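Beta-galactoside alpha-2,6-sialyltransferase (Photobacterium sp., PDB 2Z4T) probably transfers sialic acid from CMP-sialic acid to galactoside acceptors such as lactose, forming an alpha-2,6 linkage. Local coordinates at residues 398-403 and 417-422; 34-39 and 82-87. All coordinates share one frame; numbering follows the deposited sequence.

Interaction 1: residues 398-403 and 417-422. With C5P (cytidine-5'-monophosphate), chain C.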
ATOM      1  N   TYR A 398     -18.583  24.795  14.582  1.00 41.38           N
ATOM      2  CA  TYR A 398     -17.302  24.210  14.191  1.00 40.08           C
ATOM      3  C   TYR A 398     -16.817  24.866  12.930  1.00 39.83           C
ATOM      4  O   TYR A 398     -17.615  25.326  12.136  1.00 39.88           O
ATOM      5  CB  TYR A 398     -17.477  22.727  13.858  1.00 39.71           C
ATOM      6  CG  TYR A 398     -17.583  21.833  15.056  1.00 39.22           C
ATOM      7  CD1 TYR A 398     -16.481  21.110  15.506  1.00 37.98           C
ATOM      8  CD2 TYR A 398     -18.786  21.719  15.755  1.00 38.40           C
ATOM      9  CE1 TYR A 398     -16.578  20.288  16.620  1.00 37.94           C
ATOM     10  CE2 TYR A 398     -18.893  20.912  16.879  1.00 37.67           C
ATOM     11  CZ  TYR A 398     -17.792  20.195  17.298  1.00 38.27           C
ATOM     12  OH  TYR A 398     -17.898  19.397  18.405  1.00 39.11           O
ATOM     13  N   ASP A 399     -15.504  24.896  12.733  1.00 39.57           N
ATOM     14  CA  ASP A 399     -14.954  25.131  11.418  1.00 39.22           C
ATOM     15  C   ASP A 399     -15.151  23.861  10.601  1.00 38.85           C
ATOM     16  O   ASP A 399     -14.852  22.742  11.057  1.00 37.93           O
ATOM     17  CB  ASP A 399     -13.474  25.453  11.510  1.00 39.90           C
ATOM     18  CG  ASP A 399     -13.207  26.765  12.231  1.00 41.44           C
ATOM     19  OD1 ASP A 399     -13.895  27.761  11.922  1.00 41.45           O
ATOM     20  OD2 ASP A 399     -12.291  26.792  13.090  1.00 43.27           O
ATOM     21  N   LEU A 400     -15.665  24.056   9.391  1.00 38.39           N
ATOM     22  CA  LEU A 400     -16.081  22.979   8.519  1.00 37.56           C
ATOM     23  C   LEU A 400     -14.942  22.562   7.589  1.00 37.43           C
ATOM     24  O   LEU A 400     -14.401  23.405   6.866  1.00 37.09           O
ATOM     25  CB  LEU A 400     -17.280  23.452   7.701  1.00 37.13           C
ATOM     26  CG  LEU A 400     -17.914  22.482   6.705  1.00 37.98           C
ATOM     27  CD1 LEU A 400     -18.311  21.161   7.363  1.00 36.34           C
ATOM     28  CD2 LEU A 400     -19.115  23.173   6.073  1.00 37.60           C
ATOM     29  N   PHE A 401     -14.616  21.258   7.602  1.00 36.96           N
ATOM     30  CA  PHE A 401     -13.579  20.641   6.760  1.00 36.06           C
ATOM     31  C   PHE A 401     -14.146  19.468   5.976  1.00 36.37           C
ATOM     32  O   PHE A 401     -15.058  18.767   6.445  1.00 35.75           O
ATOM     33  CB  PHE A 401     -12.407  20.172   7.620  1.00 35.58           C
ATOM     34  CG  PHE A 401     -11.603  21.307   8.209  1.00 35.31           C
ATOM     35  CD1 PHE A 401     -10.379  21.659   7.662  1.00 35.03           C
ATOM     36  CD2 PHE A 401     -12.073  22.019   9.294  1.00 34.62           C
ATOM     37  CE1 PHE A 401      -9.636  22.697   8.179  1.00 35.01           C
ATOM     38  CE2 PHE A 401     -11.342  23.076   9.828  1.00 36.18           C
ATOM     39  CZ  PHE A 401     -10.116  23.426   9.256  1.00 35.19           C
ATOM     40  N   PHE A 402     -13.612  19.245   4.780  1.00 36.58           N
ATOM     41  CA  PHE A 402     -14.124  18.187   3.914  1.00 37.27           C
ATOM     42  C   PHE A 402     -13.041  17.238   3.441  1.00 37.80           C
ATOM     43  O   PHE A 402     -11.969  17.672   3.045  1.00 38.97           O
ATOM     44  CB  PHE A 402     -14.883  18.795   2.729  1.00 36.77           C
ATOM     45  CG  PHE A 402     -15.352  17.788   1.691  1.00 37.55           C
ATOM     46  CD1 PHE A 402     -16.285  16.799   2.014  1.00 37.41           C
ATOM     47  CD2 PHE A 402     -14.884  17.858   0.386  1.00 36.14           C
ATOM     48  CE1 PHE A 402     -16.736  15.893   1.054  1.00 35.67           C
ATOM     49  CE2 PHE A 402     -15.326  16.965  -0.580  1.00 37.51           C
ATOM     50  CZ  PHE A 402     -16.259  15.975  -0.250  1.00 36.94           C
ATOM     51  N   LYS A 403     -13.351  15.947   3.466  1.00 38.69           N
ATOM     52  CA  LYS A 403     -12.528  14.861   2.915  1.00 39.46           C
ATOM     53  C   LYS A 403     -13.581  13.955   2.243  1.00 40.01           C
ATOM     54  O   LYS A 403     -14.029  13.029   2.898  1.00 40.90           O
ATOM     55  CB  LYS A 403     -11.914  14.159   4.134  1.00 38.90           C
ATOM     56  CG  LYS A 403     -11.002  12.976   3.846  1.00 40.87           C
ATOM     57  CD  LYS A 403      -9.918  13.418   2.867  1.00 42.31           C
ATOM     58  CE  LYS A 403      -9.176  12.273   2.366  1.00 44.34           C
ATOM     59  NZ  LYS A 403      -9.874  11.478   1.361  1.00 44.07           N
ATOM     60  N   GLN A 417     -18.547  23.292  -3.765  1.00 48.00           N
ATOM     61  CA  GLN A 417     -19.049  24.619  -4.134  1.00 48.43           C
ATOM     62  C   GLN A 417     -20.333  25.015  -3.408  1.00 47.80           C
ATOM     63  O   GLN A 417     -20.783  26.161  -3.481  1.00 47.80           O
ATOM     64  CB  GLN A 417     -19.147  24.816  -5.652  1.00 49.04           C
ATOM     65  CG  GLN A 417     -19.868  23.730  -6.424  1.00 51.91           C
ATOM     66  CD  GLN A 417     -19.354  23.587  -7.868  1.00 54.34           C
ATOM     67  OE1 GLN A 417     -18.218  23.972  -8.189  1.00 54.87           O
ATOM     68  NE2 GLN A 417     -20.190  23.019  -8.737  1.00 54.13           N
ATOM     69  N   ASN A 418     -20.895  24.072  -2.664  1.00 46.71           N
ATOM     70  CA  ASN A 418     -21.997  24.403  -1.785  1.00 45.60           C
ATOM     71  C   ASN A 418     -21.586  25.164  -0.515  1.00 44.65           C
ATOM     72  O   ASN A 418     -22.443  25.753   0.138  1.00 43.80           O
ATOM     73  CB  ASN A 418     -22.795  23.149  -1.411  1.00 45.26           C
ATOM     74  CG  ASN A 418     -24.209  23.483  -1.017  1.00 45.32           C
ATOM     75  OD1 ASN A 418     -24.617  23.302   0.134  1.00 44.60           O
ATOM     76  ND2 ASN A 418     -24.959  24.022  -1.965  1.00 44.56           N
ATOM     77  N   TYR A 419     -20.290  25.138  -0.178  1.00 44.14           N
ATOM     78  CA  TYR A 419     -19.787  25.707   1.088  1.00 43.90           C
ATOM     79  C   TYR A 419     -18.564  26.598   0.935  1.00 44.64           C
ATOM     80  O   TYR A 419     -17.449  26.107   0.950  1.00 44.49           O
ATOM     81  CB  TYR A 419     -19.478  24.612   2.113  1.00 42.79           C
ATOM     82  CG  TYR A 419     -20.658  23.739   2.447  1.00 41.50           C
ATOM     83  CD1 TYR A 419     -21.624  24.147   3.390  1.00 38.21           C
ATOM     84  CD2 TYR A 419     -20.817  22.507   1.813  1.00 37.94           C
ATOM     85  CE1 TYR A 419     -22.714  23.344   3.693  1.00 38.77           C
ATOM     86  CE2 TYR A 419     -21.897  21.689   2.105  1.00 40.01           C
ATOM     87  CZ  TYR A 419     -22.855  22.102   3.045  1.00 41.56           C
ATOM     88  OH  TYR A 419     -23.929  21.261   3.311  1.00 40.00           O
ATOM     89  N   PRO A 420     -18.781  27.923   0.842  1.00 45.94           N
ATOM     90  CA  PRO A 420     -17.770  28.979   0.632  1.00 46.66           C
ATOM     91  C   PRO A 420     -16.327  28.954   1.214  1.00 47.38           C
ATOM     92  O   PRO A 420     -15.453  28.841   0.377  1.00 48.13           O
ATOM     93  CB  PRO A 420     -18.519  30.279   0.972  1.00 46.94           C
ATOM     94  CG  PRO A 420     -19.943  29.971   0.593  1.00 46.68           C
ATOM     95  CD  PRO A 420     -20.146  28.493   0.918  1.00 45.77           C
ATOM     96  N   SER A 421     -15.948  29.038   2.506  1.00 48.23           N
ATOM     97  CA  SER A 421     -16.453  28.526   3.797  1.00 49.03           C
ATOM     98  C   SER A 421     -15.704  27.203   4.162  1.00 48.79           C
ATOM     99  O   SER A 421     -14.911  27.157   5.118  1.00 48.50           O
ATOM    100  CB  SER A 421     -17.964  28.405   3.922  1.00 50.12           C
ATOM    101  OG  SER A 421     -18.327  27.845   5.195  1.00 53.22           O
ATOM    102  N   MET A 422     -15.924  26.146   3.382  1.00 48.02           N
ATOM    103  CA  MET A 422     -15.320  24.840   3.666  1.00 47.66           C
ATOM    104  C   MET A 422     -13.846  24.759   3.263  1.00 46.23           C
ATOM    105  O   MET A 422     -13.445  25.345   2.268  1.00 46.05           O
ATOM    106  CB  MET A 422     -16.104  23.757   2.945  1.00 47.28           C
ATOM    107  CG  MET A 422     -15.809  22.347   3.377  1.00 47.72           C
ATOM    108  SD  MET A 422     -17.194  21.280   2.932  1.00 50.87           S
ATOM    109  CE  MET A 422     -17.015  21.324   1.169  1.00 48.97           C
TER
HETATM  110  O3P C5P C1427     -15.108   4.706   1.524  1.00 24.03           O
HETATM  111  P   C5P C1427     -14.318   3.484   1.240  1.00 26.09           P
HETATM  112  O1P C5P C1427     -14.269   3.306  -0.271  1.00 26.09           O
HETATM  113  O2P C5P C1427     -14.726   2.307   2.103  1.00 23.00           O
HETATM  114  O5' C5P C1427     -12.856   3.805   1.746  1.00 25.07           O
HETATM  115  C5' C5P C1427     -11.736   3.032   1.373  1.00 24.98           C
HETATM  116  C4' C5P C1427     -10.525   3.899   1.711  1.00 25.11           C
HETATM  117  O4' C5P C1427     -10.567   5.113   0.948  1.00 24.90           O
HETATM  118  C3' C5P C1427     -10.502   4.379   3.150  1.00 22.78           C
HETATM  119  O3' C5P C1427      -9.836   3.478   4.028  1.00 28.64           O
HETATM  120  C2' C5P C1427      -9.682   5.634   3.037  1.00 23.14           C
HETATM  121  O2' C5P C1427      -8.305   5.316   2.822  1.00 24.69           O
HETATM  122  C1' C5P C1427     -10.102   6.222   1.729  1.00 23.28           C
HETATM  123  N1  C5P C1427     -11.134   7.234   1.940  1.00 23.62           N
HETATM  124  C2  C5P C1427     -10.746   8.542   2.340  1.00 23.55           C
HETATM  125  N3  C5P C1427     -11.677   9.512   2.524  1.00 24.70           N
HETATM  126  C4  C5P C1427     -12.998   9.247   2.339  1.00 24.24           C
HETATM  127  C5  C5P C1427     -13.415   7.959   1.943  1.00 23.83           C
HETATM  128  C6  C5P C1427     -12.448   6.958   1.740  1.00 23.37           C
HETATM  129  O2  C5P C1427      -9.555   8.822   2.540  1.00 23.77           O
HETATM  130  N4  C5P C1427     -13.898  10.247   2.521  1.00 23.42           N
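Apolar packing of L400 and F402 against Y419 and M422 closes one beta-alpha-beta crossover of the Rossmann-like sheet in this GT-B enzyme. Strand 399-403 leads through helix 410-417 into strand 423-424, its parallel neighbour at the edge of the sheet, and residues 417-422 form the loop that returns the chain. The two backbones come nearest at L400 and M422, where the CA atoms are 5.3 Å apart. A backbone bond of L400 with V423 pairs the strands just past the loop, while within 398-403 and 417-422 the contact is side-chain packing.

L400 meets two partners. With CG anti to its own backbone N (chi1 -180°), the leucine brings CD2 obliquely to the Y419 ring, off-centre and 4.3 Å from its centroid, a CH-pi contact. Its CG lies against CG of M422 at 3.9 Å. The hydroxyl of Y419 is hydrogen-bonded to N383, which ties that end of the ring to helix 371-386.

M422 runs across to F402. Its chain is nearly straight to the sulfur, and the bend at chi3 (69°) turns CE back to CB and CG of the phenylalanine. SD packs 3.4 Å from F402 CB and approaches the ring obliquely, 5.1 Å from its centroid, a Met-aromatic contact. F402 and M422 also both touch M416, so this pair faces the crossover helix.

F401 points away from the loop and packs edge-to-face on Y349, which belongs with D399 to a magnesium site. At the other end of the strand K403 holds the cytosine of CMP: its NZ gives a weak bond to O2 and is also bonded to S427 O, while the exocyclic N4 of the base donates to the K403 carbonyl O at 2.8 Å.

Interaction 2: residues 34-39 and 82-87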
ATOM      1  N   ILE A  34      24.742  -4.551  -4.268  1.00 47.80           N
ATOM      2  CA  ILE A  34      25.417  -5.373  -5.286  1.00 46.77           C
ATOM      3  C   ILE A  34      24.761  -6.711  -5.499  1.00 46.56           C
ATOM      4  O   ILE A  34      24.700  -7.554  -4.609  1.00 47.55           O
ATOM      5  CB  ILE A  34      26.897  -5.126  -5.770  1.00 47.12           C
ATOM      6  CG1 ILE A  34      27.842  -6.285  -5.426  1.00 47.24           C
ATOM      7  CG2 ILE A  34      27.366  -3.706  -5.482  1.00 46.02           C
ATOM      8  CD1 ILE A  34      29.130  -6.266  -6.211  1.00 46.25           C
ATOM      9  N   ILE A  35      24.171  -6.822  -6.683  1.00 45.83           N
ATOM     10  CA  ILE A  35      23.512  -8.041  -7.118  1.00 45.20           C
ATOM     11  C   ILE A  35      24.360  -8.785  -8.132  1.00 45.08           C
ATOM     12  O   ILE A  35      25.253  -8.200  -8.745  1.00 44.60           O
ATOM     13  CB  ILE A  35      22.133  -7.760  -7.725  1.00 45.15           C
ATOM     14  CG1 ILE A  35      22.266  -6.928  -9.011  1.00 45.77           C
ATOM     15  CG2 ILE A  35      21.257  -7.072  -6.713  1.00 45.02           C
ATOM     16  CD1 ILE A  35      21.005  -6.878  -9.869  1.00 45.49           C
ATOM     17  N   ASP A  36      24.065 -10.076  -8.305  1.00 45.13           N
ATOM     18  CA  ASP A  36      24.758 -10.931  -9.258  1.00 45.39           C
ATOM     19  C   ASP A  36      24.922 -10.219 -10.591  1.00 45.75           C
ATOM     20  O   ASP A  36      23.964  -9.662 -11.118  1.00 46.49           O
ATOM     21  CB  ASP A  36      23.993 -12.247  -9.453  1.00 45.28           C
ATOM     22  CG  ASP A  36      23.918 -13.089  -8.174  1.00 45.66           C
ATOM     23  OD1 ASP A  36      23.828 -14.334  -8.292  1.00 44.13           O
ATOM     24  OD2 ASP A  36      23.951 -12.510  -7.053  1.00 46.54           O
ATOM     25  N   GLU A  37      26.144 -10.227 -11.120  1.00 46.19           N
ATOM     26  CA  GLU A  37      26.468  -9.705 -12.475  1.00 46.47           C
ATOM     27  C   GLU A  37      26.484  -8.194 -12.553  1.00 46.59           C
ATOM     28  O   GLU A  37      26.685  -7.636 -13.627  1.00 46.90           O
ATOM     29  CB  GLU A  37      25.571 -10.295 -13.584  1.00 45.78           C
ATOM     30  CG  GLU A  37      25.288 -11.758 -13.367  1.00 46.49           C
ATOM     31  CD  GLU A  37      24.873 -12.483 -14.608  1.00 47.40           C
ATOM     32  OE1 GLU A  37      23.680 -12.821 -14.723  1.00 49.87           O
ATOM     33  OE2 GLU A  37      25.741 -12.746 -15.455  1.00 47.73           O
ATOM     34  N   GLU A  38      26.270  -7.534 -11.425  1.00 46.90           N
ATOM     35  CA  GLU A  38      26.351  -6.090 -11.404  1.00 47.45           C
ATOM     36  C   GLU A  38      27.808  -5.666 -11.581  1.00 47.88           C
ATOM     37  O   GLU A  38      28.728  -6.250 -10.987  1.00 47.55           O
ATOM     38  CB  GLU A  38      25.763  -5.507 -10.119  1.00 47.22           C
ATOM     39  CG  GLU A  38      25.732  -3.977 -10.101  1.00 47.17           C
ATOM     40  CD  GLU A  38      25.076  -3.405  -8.851  1.00 48.03           C
ATOM     41  OE1 GLU A  38      24.290  -4.132  -8.187  1.00 49.99           O
ATOM     42  OE2 GLU A  38      25.352  -2.222  -8.531  1.00 47.76           O
ATOM     43  N   TYR A  39      27.986  -4.675 -12.449  1.00 48.61           N
ATOM     44  CA  TYR A  39      29.247  -4.016 -12.686  1.00 49.44           C
ATOM     45  C   TYR A  39      29.484  -2.966 -11.600  1.00 50.02           C
ATOM     46  O   TYR A  39      28.562  -2.234 -11.196  1.00 49.68           O
ATOM     47  CB  TYR A  39      29.240  -3.368 -14.076  1.00 49.94           C
ATOM     48  CG  TYR A  39      30.461  -2.516 -14.330  1.00 51.82           C
ATOM     49  CD1 TYR A  39      30.375  -1.121 -14.306  1.00 52.59           C
ATOM     50  CD2 TYR A  39      31.715  -3.103 -14.558  1.00 52.97           C
ATOM     51  CE1 TYR A  39      31.499  -0.328 -14.520  1.00 52.12           C
ATOM     52  CE2 TYR A  39      32.850  -2.314 -14.770  1.00 52.85           C
ATOM     53  CZ  TYR A  39      32.725  -0.926 -14.745  1.00 52.45           C
ATOM     54  OH  TYR A  39      33.828  -0.129 -14.935  1.00 52.52           O
ATOM     55  N   PRO A  82      29.753 -11.947  -9.399  1.00 43.80           N
ATOM     56  CA  PRO A  82      29.613 -13.263 -10.022  1.00 43.61           C
ATOM     57  C   PRO A  82      28.156 -13.714 -10.041  1.00 44.26           C
ATOM     58  O   PRO A  82      27.296 -13.042  -9.453  1.00 44.43           O
ATOM     59  CB  PRO A  82      30.419 -14.173  -9.098  1.00 43.45           C
ATOM     60  CG  PRO A  82      30.315 -13.552  -7.775  1.00 43.73           C
ATOM     61  CD  PRO A  82      30.201 -12.050  -8.001  1.00 43.86           C
ATOM     62  N   ARG A  83      27.890 -14.822 -10.735  1.00 44.42           N
ATOM     63  CA  ARG A  83      26.609 -15.502 -10.665  1.00 44.36           C
ATOM     64  C   ARG A  83      26.696 -16.459  -9.492  1.00 44.18           C
ATOM     65  O   ARG A  83      27.632 -17.246  -9.405  1.00 43.91           O
ATOM     66  CB  ARG A  83      26.349 -16.284 -11.944  1.00 44.41           C
ATOM     67  CG  ARG A  83      26.187 -15.414 -13.141  1.00 46.80           C
ATOM     68  CD  ARG A  83      25.716 -16.192 -14.329  1.00 50.89           C
ATOM     69  NE  ARG A  83      26.811 -16.843 -15.041  1.00 54.12           N
ATOM     70  CZ  ARG A  83      26.631 -17.675 -16.066  1.00 55.51           C
ATOM     71  NH1 ARG A  83      25.399 -17.959 -16.497  1.00 55.69           N
ATOM     72  NH2 ARG A  83      27.682 -18.233 -16.657  1.00 57.08           N
ATOM     73  N   LEU A  84      25.726 -16.393  -8.583  1.00 44.07           N
ATOM     74  CA  LEU A  84      25.808 -17.181  -7.351  1.00 43.80           C
ATOM     75  C   LEU A  84      24.546 -17.970  -7.088  1.00 43.97           C
ATOM     76  O   LEU A  84      23.504 -17.704  -7.687  1.00 43.83           O
ATOM     77  CB  LEU A  84      26.085 -16.277  -6.147  1.00 43.18           C
ATOM     78  CG  LEU A  84      27.337 -15.417  -6.167  1.00 42.62           C
ATOM     79  CD1 LEU A  84      27.272 -14.403  -5.020  1.00 40.09           C
ATOM     80  CD2 LEU A  84      28.593 -16.316  -6.088  1.00 39.88           C
ATOM     81  N   ASP A  85      24.664 -18.944  -6.184  1.00 44.24           N
ATOM     82  CA  ASP A  85      23.526 -19.689  -5.669  1.00 44.29           C
ATOM     83  C   ASP A  85      23.082 -19.131  -4.320  1.00 44.16           C
ATOM     84  O   ASP A  85      21.921 -19.262  -3.960  1.00 43.90           O
ATOM     85  CB  ASP A  85      23.911 -21.150  -5.515  1.00 44.48           C
ATOM     86  CG  ASP A  85      24.253 -21.801  -6.843  1.00 46.45           C
ATOM     87  OD1 ASP A  85      23.521 -21.572  -7.831  1.00 47.91           O
ATOM     88  OD2 ASP A  85      25.260 -22.537  -6.900  1.00 49.11           O
ATOM     89  N   ASP A  86      24.026 -18.528  -3.591  1.00 43.88           N
ATOM     90  CA  ASP A  86      23.814 -18.006  -2.246  1.00 44.15           C
ATOM     91  C   ASP A  86      24.608 -16.732  -2.085  1.00 44.18           C
ATOM     92  O   ASP A  86      25.774 -16.660  -2.501  1.00 45.23           O
ATOM     93  CB  ASP A  86      24.303 -19.003  -1.196  1.00 44.32           C
ATOM     94  CG  ASP A  86      23.613 -20.338  -1.297  1.00 45.73           C
ATOM     95  OD1 ASP A  86      22.363 -20.378  -1.267  1.00 48.83           O
ATOM     96  OD2 ASP A  86      24.315 -21.353  -1.405  1.00 46.68           O
ATOM     97  N   ASP A  87      23.985 -15.732  -1.475  1.00 43.50           N
ATOM     98  CA  ASP A  87      24.632 -14.472  -1.168  1.00 42.89           C
ATOM     99  C   ASP A  87      26.003 -14.707  -0.566  1.00 42.52           C
ATOM    100  O   ASP A  87      26.204 -15.656   0.191  1.00 41.98           O
ATOM    101  CB  ASP A  87      23.769 -13.657  -0.198  1.00 42.81           C
ATOM    102  CG  ASP A  87      22.402 -13.282  -0.791  1.00 45.39           C
ATOM    103  OD1 ASP A  87      22.122 -13.610  -1.986  1.00 43.78           O
ATOM    104  OD2 ASP A  87      21.603 -12.643  -0.051  1.00 47.70           O
TER
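D36 and E37, at the tip of a type II beta turn running from I35 to E38, meet P82, R83 and L84 where two loops of the immunoglobulin-like beta-sandwich domain come together.

Hydrogen bonds come first. D36 OD1 accepts the backbone N-H of L84 at 2.8 Å, with an N-H...O angle of 152°. The donor sits above the carboxylate plane, 46° out of it. D36 CG lies beside its own backbone N (chi1 -64°), a setting that carries the carboxylate across to the second loop. The P82 carbonyl faces the turn itself: its O takes a weak bond from E37 N and lies 3.3 Å from D36 CA in a CA-H...O contact. Within the turn, E38 N is bonded to I35 O, and E38 OE1 also accepts the N-H of I35.

Van der Waals contact joins the longer side chains. The carboxylate of E37 lies on the aliphatic part of R83, with CD 3.5 Å from the arginine CG. Both side chains touch H192.

Charge enters more loosely. E37 OE2 stays 4.3 Å from R83 NE, well out of the guanidinium plane, so this is attraction without a salt bridge although the two flat groups are nearly parallel. R193, just ahead of strand 194-201, forms salt bridges with D36 OD2 and D87 OD1.

The D36 carboxylate therefore has a different task for each oxygen: OD1 holds the 82-87 loop, OD2 pairs with R193. That arginine should ease the repulsion between D36 and D87 while tying both loops to the glycosyltransferase part of the chain.

How the interactions relate
Interactions 1 and 2 lie on opposite sides of the chain's centre, with about 57 Å between their centres and about 37 Å between their nearest atoms, so neither touches the other. They follow one another along the sequence, residues 34-39 and 82-87 in the immunoglobulin-like domain, residues 398-403 and 417-422 in the sialyltransferase part. In interaction 1, K403 at one end of the strand binds CMP, while D399 at the other end belongs to a separate magnesium site. Interaction 2 is remote from the CMP and magnesium sites and bears on how the accessory domain meets the catalytic part. Their chemistry differs too: apolar packing in the first, polar and charged grips in the second.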